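Local coordinates for hydrolase (Thermococcus thioreducens, PDB 6IAH), which is a magnesium-binding phosphatase of the haloacid dehalogenase superfamily with diverse substrate specificity, possibly acting on phosphoglycolate, at residues Y177-P182 and I201-F206. Sequence-based numbering, arbitrary orientation.
Sequences YLKPDP and INDELF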
loop_
_atom_site.group_PDB
_atom_site.type_symbol
_atom_site.label_atom_id
_atom_site.label_comp_id
_atom_site.label_asym_id
_atom_site.label_seq_id
_atom_site.Cartn_x
_atom_site.Cartn_y
_atom_site.Cartn_z
ATOM N N TYR A 177 -2.918 -4.647 13.102
ATOM C CA TYR A 177 -4.280 -4.732 12.539
ATOM C C TYR A 177 -4.226 -4.395 11.065
ATOM O O TYR A 177 -3.248 -3.835 10.602
ATOM C CB TYR A 177 -5.246 -3.765 13.212
ATOM C CG TYR A 177 -5.386 -4.020 14.699
ATOM C CD1 TYR A 177 -6.235 -5.014 15.168
ATOM C CD2 TYR A 177 -4.631 -3.329 15.614
ATOM C CE1 TYR A 177 -6.352 -5.271 16.511
ATOM C CE2 TYR A 177 -4.719 -3.627 16.978
ATOM C CZ TYR A 177 -5.611 -4.583 17.400
ATOM O OH TYR A 177 -5.752 -4.898 18.749
ATOM N N LEU A 178 -5.232 -4.814 10.323
ATOM C CA LEU A 178 -5.297 -4.505 8.901
ATOM C C LEU A 178 -6.694 -4.001 8.553
ATOM O O LEU A 178 -7.714 -4.645 8.855
ATOM C CB LEU A 178 -4.925 -5.714 8.018
ATOM C CG LEU A 178 -4.346 -5.370 6.621
ATOM C CD1 LEU A 178 -2.917 -4.797 6.736
ATOM C CD2 LEU A 178 -4.341 -6.567 5.655
ATOM N N LYS A 179 -6.752 -2.861 7.878
ATOM C CA LYS A 179 -8.031 -2.402 7.349
ATOM C C LYS A 179 -8.596 -3.555 6.490
ATOM O O LYS A 179 -7.816 -4.224 5.833
ATOM C CB LYS A 179 -7.852 -1.157 6.446
ATOM C CG LYS A 179 -7.410 0.051 7.272
ATOM C CD LYS A 179 -7.281 1.293 6.451
ATOM C CE LYS A 179 -6.014 1.256 5.634
ATOM N NZ LYS A 179 -5.780 2.455 4.801
ATOM N N PRO A 180 -9.929 -3.760 6.443
ATOM C CA PRO A 180 -10.896 -2.835 6.992
ATOM C C PRO A 180 -11.411 -3.253 8.347
ATOM O O PRO A 180 -12.541 -2.936 8.682
ATOM C CB PRO A 180 -11.987 -2.845 5.948
ATOM C CG PRO A 180 -11.990 -4.244 5.391
ATOM C CD PRO A 180 -10.548 -4.650 5.408
ATOM N N ASP A 181 -10.572 -3.930 9.102
ATOM C CA ASP A 181 -10.899 -4.317 10.486
ATOM C C ASP A 181 -11.041 -3.061 11.358
ATOM O O ASP A 181 -10.078 -2.358 11.599
ATOM C CB ASP A 181 -9.814 -5.251 11.025
ATOM C CG ASP A 181 -10.034 -5.699 12.472
ATOM O OD1 ASP A 181 -11.010 -5.251 13.077
ATOM O OD2 ASP A 181 -9.196 -6.483 13.017
ATOM N N PRO A 182 -12.242 -2.827 11.911
ATOM C CA PRO A 182 -12.456 -1.621 12.649
ATOM C C PRO A 182 -11.672 -1.527 13.962
ATOM O O PRO A 182 -11.545 -0.435 14.498
ATOM C CB PRO A 182 -13.971 -1.637 12.910
ATOM C CG PRO A 182 -14.329 -3.081 12.946
ATOM C CD PRO A 182 -13.448 -3.684 11.907
ATOM N N ILE A 201 -12.136 2.728 -1.687
ATOM C CA ILE A 201 -13.379 2.159 -1.133
ATOM C C ILE A 201 -13.110 1.307 0.111
ATOM O O ILE A 201 -13.940 1.235 0.990
ATOM C CB ILE A 201 -14.109 1.293 -2.211
ATOM C CG1 ILE A 201 -14.506 2.138 -3.461
ATOM C CG2 ILE A 201 -15.326 0.580 -1.659
ATOM C CD1 ILE A 201 -15.479 3.277 -3.221
ATOM N N ASN A 202 -11.981 0.619 0.155
ATOM C CA ASN A 202 -11.628 -0.178 1.334
ATOM C C ASN A 202 -11.506 0.692 2.581
ATOM O O ASN A 202 -11.882 0.260 3.678
ATOM C CB ASN A 202 -10.353 -1.040 1.115
ATOM C CG ASN A 202 -10.229 -2.159 2.171
ATOM O OD1 ASN A 202 -9.421 -2.089 3.051
ATOM N ND2 ASN A 202 -11.053 -3.193 2.054
ATOM N N ASP A 203 -10.997 1.899 2.417
ATOM C CA ASP A 203 -10.968 2.891 3.496
ATOM C C ASP A 203 -12.369 3.284 3.966
ATOM O O ASP A 203 -12.651 3.401 5.180
ATOM C CB ASP A 203 -10.187 4.140 3.076
ATOM C CG ASP A 203 -8.711 3.856 2.813
ATOM O OD1 ASP A 203 -8.065 3.072 3.577
ATOM O OD2 ASP A 203 -8.196 4.402 1.805
ATOM N N GLU A 204 -13.265 3.433 2.998
ATOM C CA GLU A 204 -14.667 3.753 3.285
ATOM C C GLU A 204 -15.350 2.651 4.065
ATOM O O GLU A 204 -15.986 2.894 5.115
ATOM C CB GLU A 204 -15.429 4.031 1.991
ATOM C CG GLU A 204 -16.786 4.649 2.256
ATOM C CD GLU A 204 -17.266 5.520 1.113
ATOM O OE1 GLU A 204 -17.057 5.060 0.001
ATOM O OE2 GLU A 204 -17.811 6.654 1.331
ATOM N N LEU A 205 -15.094 1.415 3.630
ATOM C CA LEU A 205 -15.599 0.226 4.308
ATOM C C LEU A 205 -15.088 0.093 5.719
ATOM O O LEU A 205 -15.856 -0.275 6.688
ATOM C CB LEU A 205 -15.222 -1.012 3.478
ATOM C CG LEU A 205 -15.491 -2.391 4.035
ATOM C CD1 LEU A 205 -16.929 -2.642 4.546
ATOM C CD2 LEU A 205 -15.118 -3.416 2.975
ATOM N N PHE A 206 -13.776 0.351 5.873
ATOM C CA PHE A 206 -13.152 0.397 7.194
ATOM C C PHE A 206 -13.998 1.213 8.193
ATOM O O PHE A 206 -14.268 0.807 9.378
ATOM C CB PHE A 206 -11.719 0.974 6.992
ATOM C CG PHE A 206 -10.933 1.286 8.230
ATOM C CD1 PHE A 206 -10.851 0.387 9.298
ATOM C CD2 PHE A 206 -10.148 2.449 8.272
ATOM C CE1 PHE A 206 -10.040 0.647 10.383
ATOM C CE2 PHE A 206 -9.321 2.695 9.371
ATOM C CZ PHE A 206 -9.307 1.811 10.435
HETATM O O HOH W 1 -6.340 -3.195 3.846
#
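Lys-179 reaches over the ring of Phe-206 to the carboxylate of Asp-203. Its CB lies 3.9 Å from Asn-202 OD1, and CG, anti to its own carbonyl carbon (chi1 -68°), sits almost directly over the Phe-206 centroid, 8° off the ring normal, in a CH-pi contact. Lys-179 CD follows at 3.6 Å from Phe-206 CD2; a bend at chi3 then carries CE past Asp-203 OD1, and Lys-179 NZ makes a salt bridge to that oxygen at 2.7 Å, on its syn side. NZ also pairs with Asp-6 and bonds to Tyr-196 OH, while Asp-203 OD2 accepts from the backbone N of Asp-199 and Thr-200. The position fits the motif III lysine of HAD phosphatases, beside the magnesium held by Asp-6, Asp-8 and Asp-199; Asp-203 also belongs to this metal site, though it does not ligate the ion here. With Phe-206 cut back to an alanine, the lysine's methylenes would probably lose the face they lie on, leaving NZ freer to swing off Asp-203. Beyond the lysine, the cis-proline Pro-180 lays CB 3.7 Å from Phe-206 CA and 4.0 Å from Leu-205 CG, while Asp-181 O approaches Phe-206 CE1 at the ring edge (3.2 Å). The loop between strand 171-172 and helix 183-189 thus packs on the start of helix 201-213, which follows strand 194-198 of the central parallel sheet.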